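Local coordinates for protein meso-diaminopimelate dehydrogenase (Clostridium tetani, PDB 3WGY) that probably catalyses the reversible NADP-dependent oxidative deamination of meso-diaminopimelate, and is here an engineered variant crystallised with the 2-oxo acid 4-methyl-2-oxovalerate, at residues V285-E297 / V303-P315. The protein carries 6 engineered substitutions. Numbering follows the deposited sequence.
Sequences VAYSRAIYKLSKE and VTVLDIPFSYLSP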
ATOM      1  N   VAL B 285      10.393   5.660 -12.547  1.00 28.60           N
ATOM      2  CA  VAL B 285      11.736   5.117 -12.418  1.00 26.56           C
ATOM      3  C   VAL B 285      11.766   3.808 -11.634  1.00 28.47           C
ATOM      4  O   VAL B 285      12.394   2.844 -12.073  1.00 30.65           O
ATOM      5  CB  VAL B 285      12.681   6.121 -11.746  1.00 28.31           C
ATOM      6  CG1 VAL B 285      14.046   5.471 -11.501  1.00 27.02           C
ATOM      7  CG2 VAL B 285      12.831   7.351 -12.635  1.00 31.15           C
ATOM      8  N   ALA B 286      11.095   3.765 -10.484  1.00 25.86           N
ATOM      9  CA  ALA B 286      11.080   2.550  -9.676  1.00 25.98           C
ATOM     10  C   ALA B 286      10.530   1.371 -10.472  1.00 26.41           C
ATOM     11  O   ALA B 286      11.076   0.257 -10.421  1.00 25.23           O
ATOM     12  CB  ALA B 286      10.258   2.757  -8.424  1.00 23.20           C
ATOM     13  N   TYR B 287       9.446   1.614 -11.204  1.00 26.49           N
ATOM     14  CA  TYR B 287       8.843   0.566 -12.011  1.00 28.96           C
ATOM     15  C   TYR B 287       9.734   0.158 -13.186  1.00 31.51           C
ATOM     16  O   TYR B 287       9.577  -0.930 -13.737  1.00 31.58           O
ATOM     17  CB  TYR B 287       7.454   0.992 -12.484  1.00 28.97           C
ATOM     18  CG  TYR B 287       6.388   0.585 -11.488  1.00 30.06           C
ATOM     19  CD1 TYR B 287       5.873  -0.713 -11.486  1.00 27.21           C
ATOM     20  CD2 TYR B 287       5.980   1.455 -10.477  1.00 28.87           C
ATOM     21  CE1 TYR B 287       4.987  -1.142 -10.495  1.00 29.38           C
ATOM     22  CE2 TYR B 287       5.092   1.038  -9.478  1.00 28.23           C
ATOM     23  CZ  TYR B 287       4.607  -0.264  -9.492  1.00 29.78           C
ATOM     24  OH  TYR B 287       3.788  -0.707  -8.476  1.00 28.49           O
ATOM     25  N   SER B 288      10.680   1.019 -13.552  1.00 32.95           N
ATOM     26  CA  SER B 288      11.608   0.691 -14.630  1.00 34.83           C
ATOM     27  C   SER B 288      12.502  -0.435 -14.145  1.00 34.22           C
ATOM     28  O   SER B 288      12.867  -1.322 -14.912  1.00 34.67           O
ATOM     29  CB  SER B 288      12.474   1.893 -15.005  1.00 33.78           C
ATOM     30  OG  SER B 288      11.757   2.753 -15.867  1.00 42.58           O
ATOM     31  N   ARG B 289      12.852  -0.390 -12.862  1.00 34.90           N
ATOM     32  CA  ARG B 289      13.695  -1.422 -12.281  1.00 32.35           C
ATOM     33  C   ARG B 289      12.963  -2.754 -12.359  1.00 33.94           C
ATOM     34  O   ARG B 289      13.565  -3.782 -12.661  1.00 32.30           O
ATOM     35  CB  ARG B 289      14.025  -1.105 -10.816  1.00 30.92           C
ATOM     36  CG  ARG B 289      14.894  -2.180 -10.160  1.00 29.03           C
ATOM     37  CD  ARG B 289      15.335  -1.817  -8.750  1.00 31.51           C
ATOM     38  NE  ARG B 289      16.141  -0.598  -8.698  1.00 29.81           N
ATOM     39  CZ  ARG B 289      15.675   0.602  -8.380  1.00 30.29           C
ATOM     40  NH1 ARG B 289      14.390   0.766  -8.077  1.00 32.36           N
ATOM     41  NH2 ARG B 289      16.495   1.642  -8.372  1.00 30.62           N
ATOM     42  N   ALA B 290      11.659  -2.727 -12.089  1.00 33.68           N
ATOM     43  CA  ALA B 290      10.841  -3.935 -12.120  1.00 33.09           C
ATOM     44  C   ALA B 290      10.694  -4.507 -13.524  1.00 35.14           C
ATOM     45  O   ALA B 290      10.741  -5.723 -13.710  1.00 33.30           O
ATOM     46  CB  ALA B 290       9.465  -3.649 -11.545  1.00 33.18           C
ATOM     47  N   ILE B 291      10.490  -3.633 -14.506  1.00 34.51           N
ATOM     48  CA  ILE B 291      10.329  -4.082 -15.884  1.00 35.20           C
ATOM     49  C   ILE B 291      11.630  -4.678 -16.393  1.00 35.18           C
ATOM     50  O   ILE B 291      11.627  -5.680 -17.108  1.00 35.29           O
ATOM     51  CB  ILE B 291       9.894  -2.926 -16.799  1.00 35.33           C
ATOM     52  CG1 ILE B 291       8.528  -2.412 -16.343  1.00 34.91           C
ATOM     53  CG2 ILE B 291       9.828  -3.396 -18.241  1.00 35.45           C
ATOM     54  CD1 ILE B 291       7.480  -3.500 -16.189  1.00 37.05           C
ATOM     55  N   TYR B 292      12.740  -4.057 -16.018  1.00 36.13           N
ATOM     56  CA  TYR B 292      14.049  -4.548 -16.411  1.00 38.40           C
ATOM     57  C   TYR B 292      14.193  -5.973 -15.886  1.00 39.37           C
ATOM     58  O   TYR B 292      14.586  -6.875 -16.621  1.00 39.36           O
ATOM     59  CB  TYR B 292      15.148  -3.659 -15.822  1.00 38.88           C
ATOM     60  CG  TYR B 292      16.540  -4.246 -15.926  1.00 42.25           C
ATOM     61  CD1 TYR B 292      17.034  -5.106 -14.940  1.00 44.77           C
ATOM     62  CD2 TYR B 292      17.355  -3.962 -17.021  1.00 44.72           C
ATOM     63  CE1 TYR B 292      18.309  -5.669 -15.045  1.00 45.59           C
ATOM     64  CE2 TYR B 292      18.627  -4.517 -17.137  1.00 46.44           C
ATOM     65  CZ  TYR B 292      19.100  -5.370 -16.149  1.00 47.84           C
ATOM     66  OH  TYR B 292      20.359  -5.927 -16.274  1.00 48.83           O
ATOM     67  N   LYS B 293      13.862  -6.168 -14.611  1.00 39.11           N
ATOM     68  CA  LYS B 293      13.960  -7.485 -13.998  1.00 39.24           C
ATOM     69  C   LYS B 293      13.074  -8.482 -14.728  1.00 37.83           C
ATOM     70  O   LYS B 293      13.523  -9.566 -15.094  1.00 39.28           O
ATOM     71  CB  LYS B 293      13.564  -7.415 -12.524  1.00 39.17           C
ATOM     72  CG  LYS B 293      14.434  -6.474 -11.710  1.00 41.45           C
ATOM     73  CD  LYS B 293      14.156  -6.603 -10.223  1.00 44.79           C
ATOM     74  CE  LYS B 293      15.031  -5.664  -9.420  1.00 45.94           C
ATOM     75  NZ  LYS B 293      14.931  -5.929  -7.963  1.00 49.15           N
ATOM     76  N   LEU B 294      11.815  -8.112 -14.950  1.00 36.80           N
ATOM     77  CA  LEU B 294      10.889  -8.990 -15.643  1.00 35.86           C
ATOM     78  C   LEU B 294      11.307  -9.271 -17.084  1.00 37.96           C
ATOM     79  O   LEU B 294      11.068 -10.366 -17.595  1.00 37.07           O
ATOM     80  CB  LEU B 294       9.477  -8.404 -15.626  1.00 36.35           C
ATOM     81  CG  LEU B 294       8.696  -8.525 -14.313  1.00 35.91           C
ATOM     82  CD1 LEU B 294       7.374  -7.805 -14.459  1.00 36.49           C
ATOM     83  CD2 LEU B 294       8.465  -9.991 -13.971  1.00 34.66           C
ATOM     84  N   SER B 295      11.918  -8.292 -17.746  1.00 38.47           N
ATOM     85  CA  SER B 295      12.342  -8.494 -19.127  1.00 40.47           C
ATOM     86  C   SER B 295      13.430  -9.563 -19.185  1.00 41.78           C
ATOM     87  O   SER B 295      13.453 -10.377 -20.107  1.00 41.73           O
ATOM     88  CB  SER B 295      12.865  -7.189 -19.745  1.00 39.22           C
ATOM     89  OG  SER B 295      14.121  -6.823 -19.209  1.00 38.27           O
ATOM     90  N   LYS B 296      14.323  -9.561 -18.195  1.00 43.31           N
ATOM     91  CA  LYS B 296      15.400 -10.546 -18.127  1.00 45.18           C
ATOM     92  C   LYS B 296      14.865 -11.958 -17.867  1.00 46.38           C
ATOM     93  O   LYS B 296      15.436 -12.947 -18.334  1.00 47.24           O
ATOM     94  CB  LYS B 296      16.396 -10.169 -17.027  1.00 46.36           C
ATOM     95  CG  LYS B 296      17.145  -8.876 -17.291  1.00 48.91           C
ATOM     96  CD  LYS B 296      17.934  -8.959 -18.591  1.00 51.14           C
ATOM     97  CE  LYS B 296      18.600  -7.637 -18.931  1.00 51.74           C
ATOM     98  NZ  LYS B 296      19.248  -7.698 -20.269  1.00 54.38           N
ATOM     99  N   GLU B 297      13.774 -12.049 -17.113  1.00 46.66           N
ATOM    100  CA  GLU B 297      13.170 -13.339 -16.810  1.00 46.23           C
ATOM    101  C   GLU B 297      12.350 -13.770 -18.016  1.00 47.59           C
ATOM    102  O   GLU B 297      11.569 -14.719 -17.947  1.00 49.08           O
ATOM    103  CB  GLU B 297      12.257 -13.237 -15.587  1.00 45.18           C
ATOM    104  CG  GLU B 297      12.899 -12.605 -14.374  1.00 43.70           C
ATOM    105  CD  GLU B 297      11.950 -12.538 -13.194  1.00 43.53           C
ATOM    106  OE1 GLU B 297      10.734 -12.736 -13.394  1.00 43.96           O
ATOM    107  OE2 GLU B 297      12.421 -12.274 -12.072  1.00 42.86           O
ATOM    108  N   VAL B 303       1.818  -5.392 -19.089  1.00 36.17           N
ATOM    109  CA  VAL B 303       1.494  -5.627 -17.685  1.00 35.09           C
ATOM    110  C   VAL B 303       1.130  -4.302 -17.031  1.00 33.11           C
ATOM    111  O   VAL B 303       1.490  -3.233 -17.532  1.00 32.47           O
ATOM    112  CB  VAL B 303       2.702  -6.210 -16.907  1.00 34.53           C
ATOM    113  CG1 VAL B 303       3.037  -7.602 -17.412  1.00 34.60           C
ATOM    114  CG2 VAL B 303       3.903  -5.286 -17.053  1.00 32.96           C
ATOM    115  N   THR B 304       0.407  -4.384 -15.919  1.00 31.48           N
ATOM    116  CA  THR B 304       0.017  -3.206 -15.163  1.00 30.40           C
ATOM    117  C   THR B 304       0.662  -3.353 -13.785  1.00 30.63           C
ATOM    118  O   THR B 304       1.232  -4.405 -13.473  1.00 30.34           O
ATOM    119  CB  THR B 304      -1.517  -3.114 -14.994  1.00 30.13           C
ATOM    120  OG1 THR B 304      -1.959  -4.082 -14.034  1.00 31.77           O
ATOM    121  CG2 THR B 304      -2.217  -3.378 -16.321  1.00 31.23           C
ATOM    122  N   VAL B 305       0.578  -2.314 -12.959  1.00 29.17           N
ATOM    123  CA  VAL B 305       1.160  -2.396 -11.627  1.00 29.48           C
ATOM    124  C   VAL B 305       0.539  -3.545 -10.829  1.00 29.95           C
ATOM    125  O   VAL B 305       1.164  -4.084  -9.925  1.00 29.00           O
ATOM    126  CB  VAL B 305       0.958  -1.080 -10.843  1.00 29.12           C
ATOM    127  CG1 VAL B 305       1.688   0.045 -11.545  1.00 30.79           C
ATOM    128  CG2 VAL B 305      -0.531  -0.753 -10.725  1.00 27.87           C
ATOM    129  N   LEU B 306      -0.691  -3.910 -11.178  1.00 31.08           N
ATOM    130  CA  LEU B 306      -1.415  -4.988 -10.505  1.00 32.60           C
ATOM    131  C   LEU B 306      -0.745  -6.355 -10.613  1.00 33.28           C
ATOM    132  O   LEU B 306      -0.959  -7.213  -9.756  1.00 33.11           O
ATOM    133  CB  LEU B 306      -2.840  -5.096 -11.059  1.00 33.66           C
ATOM    134  CG  LEU B 306      -3.938  -4.131 -10.573  1.00 37.65           C
ATOM    135  CD1 LEU B 306      -3.430  -2.717 -10.506  1.00 38.61           C
ATOM    136  CD2 LEU B 306      -5.138  -4.230 -11.510  1.00 35.00           C
ATOM    137  N   ASP B 307       0.062  -6.553 -11.656  1.00 34.00           N
ATOM    138  CA  ASP B 307       0.755  -7.825 -11.890  1.00 33.75           C
ATOM    139  C   ASP B 307       2.174  -7.881 -11.342  1.00 32.90           C
ATOM    140  O   ASP B 307       2.824  -8.918 -11.446  1.00 34.31           O
ATOM    141  CB  ASP B 307       0.883  -8.109 -13.394  1.00 32.79           C
ATOM    142  CG  ASP B 307      -0.399  -7.891 -14.153  1.00 34.24           C
ATOM    143  OD1 ASP B 307      -1.409  -8.535 -13.814  1.00 33.30           O
ATOM    144  OD2 ASP B 307      -0.390  -7.072 -15.100  1.00 34.73           O
ATOM    145  N   ILE B 308       2.660  -6.790 -10.763  1.00 32.49           N
ATOM    146  CA  ILE B 308       4.042  -6.752 -10.289  1.00 33.44           C
ATOM    147  C   ILE B 308       4.262  -6.750  -8.776  1.00 32.60           C
ATOM    148  O   ILE B 308       3.829  -5.845  -8.077  1.00 31.32           O
ATOM    149  CB  ILE B 308       4.758  -5.511 -10.868  1.00 34.62           C
ATOM    150  CG1 ILE B 308       4.631  -5.498 -12.392  1.00 34.66           C
ATOM    151  CG2 ILE B 308       6.218  -5.515 -10.464  1.00 35.83           C
ATOM    152  CD1 ILE B 308       5.154  -4.223 -13.023  1.00 31.70           C
ATOM    153  N   PRO B 309       4.974  -7.764  -8.263  1.00 31.40           N
ATOM    154  CA  PRO B 309       5.263  -7.880  -6.828  1.00 31.34           C
ATOM    155  C   PRO B 309       6.109  -6.674  -6.432  1.00 28.30           C
ATOM    156  O   PRO B 309       6.973  -6.238  -7.200  1.00 26.94           O
ATOM    157  CB  PRO B 309       6.053  -9.191  -6.736  1.00 32.15           C
ATOM    158  CG  PRO B 309       5.600  -9.956  -7.941  1.00 33.24           C
ATOM    159  CD  PRO B 309       5.563  -8.888  -9.002  1.00 31.69           C
ATOM    160  N   PHE B 310       5.863  -6.134  -5.246  1.00 28.74           N
ATOM    161  CA  PHE B 310       6.611  -4.968  -4.794  1.00 30.14           C
ATOM    162  C   PHE B 310       8.116  -5.236  -4.709  1.00 29.46           C
ATOM    163  O   PHE B 310       8.919  -4.317  -4.835  1.00 29.12           O
ATOM    164  CB  PHE B 310       6.087  -4.491  -3.439  1.00 30.29           C
ATOM    165  CG  PHE B 310       4.793  -3.723  -3.520  1.00 30.82           C
ATOM    166  CD1 PHE B 310       4.022  -3.736  -4.678  1.00 28.82           C
ATOM    167  CD2 PHE B 310       4.337  -3.004  -2.423  1.00 28.99           C
ATOM    168  CE1 PHE B 310       2.814  -3.044  -4.737  1.00 30.97           C
ATOM    169  CE2 PHE B 310       3.131  -2.308  -2.472  1.00 27.85           C
ATOM    170  CZ  PHE B 310       2.369  -2.327  -3.625  1.00 27.95           C
ATOM    171  N   SER B 311       8.499  -6.495  -4.520  1.00 29.29           N
ATOM    172  CA  SER B 311       9.919  -6.847  -4.431  1.00 31.48           C
ATOM    173  C   SER B 311      10.723  -6.374  -5.649  1.00 31.60           C
ATOM    174  O   SER B 311      11.901  -6.029  -5.526  1.00 31.06           O
ATOM    175  CB  SER B 311      10.083  -8.360  -4.281  1.00 31.22           C
ATOM    176  OG  SER B 311       9.545  -9.040  -5.400  1.00 36.13           O
ATOM    177  N   TYR B 312      10.093  -6.361  -6.821  1.00 31.19           N
ATOM    178  CA  TYR B 312      10.776  -5.937  -8.041  1.00 31.22           C
ATOM    179  C   TYR B 312      11.098  -4.446  -8.110  1.00 33.02           C
ATOM    180  O   TYR B 312      11.915  -4.028  -8.926  1.00 32.28           O
ATOM    181  CB  TYR B 312       9.953  -6.319  -9.269  1.00 32.07           C
ATOM    182  CG  TYR B 312       9.988  -7.790  -9.612  1.00 34.39           C
ATOM    183  CD1 TYR B 312       9.417  -8.744  -8.769  1.00 36.25           C
ATOM    184  CD2 TYR B 312      10.587  -8.229 -10.791  1.00 37.06           C
ATOM    185  CE1 TYR B 312       9.440 -10.102  -9.098  1.00 37.85           C
ATOM    186  CE2 TYR B 312      10.617  -9.580 -11.130  1.00 39.04           C
ATOM    187  CZ  TYR B 312      10.042 -10.513 -10.280  1.00 39.78           C
ATOM    188  OH  TYR B 312      10.059 -11.846 -10.627  1.00 39.89           O
ATOM    189  N   LEU B 313      10.457  -3.649  -7.256  1.00 32.66           N
ATOM    190  CA  LEU B 313      10.673  -2.203  -7.226  1.00 32.50           C
ATOM    191  C   LEU B 313      11.929  -1.822  -6.448  1.00 34.57           C
ATOM    192  O   LEU B 313      12.364  -0.666  -6.476  1.00 34.81           O
ATOM    193  CB  LEU B 313       9.475  -1.508  -6.586  1.00 32.00           C
ATOM    194  CG  LEU B 313       8.099  -1.702  -7.226  1.00 29.54           C
ATOM    195  CD1 LEU B 313       7.058  -1.011  -6.350  1.00 28.88           C
ATOM    196  CD2 LEU B 313       8.095  -1.122  -8.646  1.00 28.32           C
ATOM    197  N   SER B 314      12.510  -2.796  -5.759  1.00 33.89           N
ATOM    198  CA  SER B 314      13.696  -2.544  -4.957  1.00 35.57           C
ATOM    199  C   SER B 314      14.979  -3.134  -5.531  1.00 36.09           C
ATOM    200  O   SER B 314      14.963  -4.192  -6.152  1.00 34.86           O
ATOM    201  CB  SER B 314      13.486  -3.093  -3.545  1.00 34.36           C
ATOM    202  OG  SER B 314      14.674  -2.982  -2.780  1.00 35.86           O
ATOM    203  N   PRO B 315      16.105  -2.435  -5.341  1.00 37.09           N
ATOM    204  CA  PRO B 315      17.397  -2.908  -5.837  1.00 39.25           C
ATOM    205  C   PRO B 315      18.030  -3.877  -4.839  1.00 40.05           C
ATOM    206  O   PRO B 315      19.073  -4.464  -5.109  1.00 40.17           O
ATOM    207  CB  PRO B 315      18.199  -1.620  -5.979  1.00 39.14           C
ATOM    208  CG  PRO B 315      17.714  -0.818  -4.812  1.00 37.38           C
ATOM    209  CD  PRO B 315      16.207  -1.042  -4.865  1.00 38.85           C
TER
HETATM  210  O   HOH W   1       2.912  -3.288  -8.363  1.00 26.46           O
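Tyr287 of helix 276-296 lies between Leu313 and Val305, which belong to the connection that follows strand 301-303, an edge strand, within this chain, of the parallel Rossmann-type sheet. This is the tightly packed part of the contact. Leu313 CD2 sits over the centre of the ring, 3.4 Å from its centroid and only 5° off the normal, while Val305 CG1 makes a more slanted CH-pi contact with the opposite face. Ile308 CD1 comes to the ring edge, and Leu130 of helix 123-138 also packs on the tyrosine. At the hydroxyl end one water accepts from Tyr287 OH (2.7 Å) and donates to the carbonyl oxygens of Val305 and Ile308, tying the 3-10 turn 305-307 and the residue after it to the buried phenol. Ala290 marks the closest backbone approach: its small CB lies 3.5 Å from Tyr312 CB, next to Ile308 CG2.

Toward Pro315 and Glu297 the contact becomes polar and more open. Arg289, bent at chi3 (-61°), lays its guanidinium against Pro315 CD; NH1 makes a weak bond to Leu313 O, whereas NE and NH2 are held by Asp28 and Asn26. Lys293 runs extended beyond CG, its CB against Tyr312 CD2, and NZ donates to Ser314 O from almost straight beyond the carbonyl. The Tyr312 ring leans on Leu294 CD2, 3.6 Å from its CE2. Phe310, in the same 3-10 turn as Tyr312 and Leu313, meets Phe310 of the second subunit, so this short turn serves both the fold and the dimer. Just past the end of the helix, on the exposed side, Tyr312 OH donates to the syn lone pair of Glu297 OE2 (2.8 Å), with the carboxylate carbon CD in the plane of the ring.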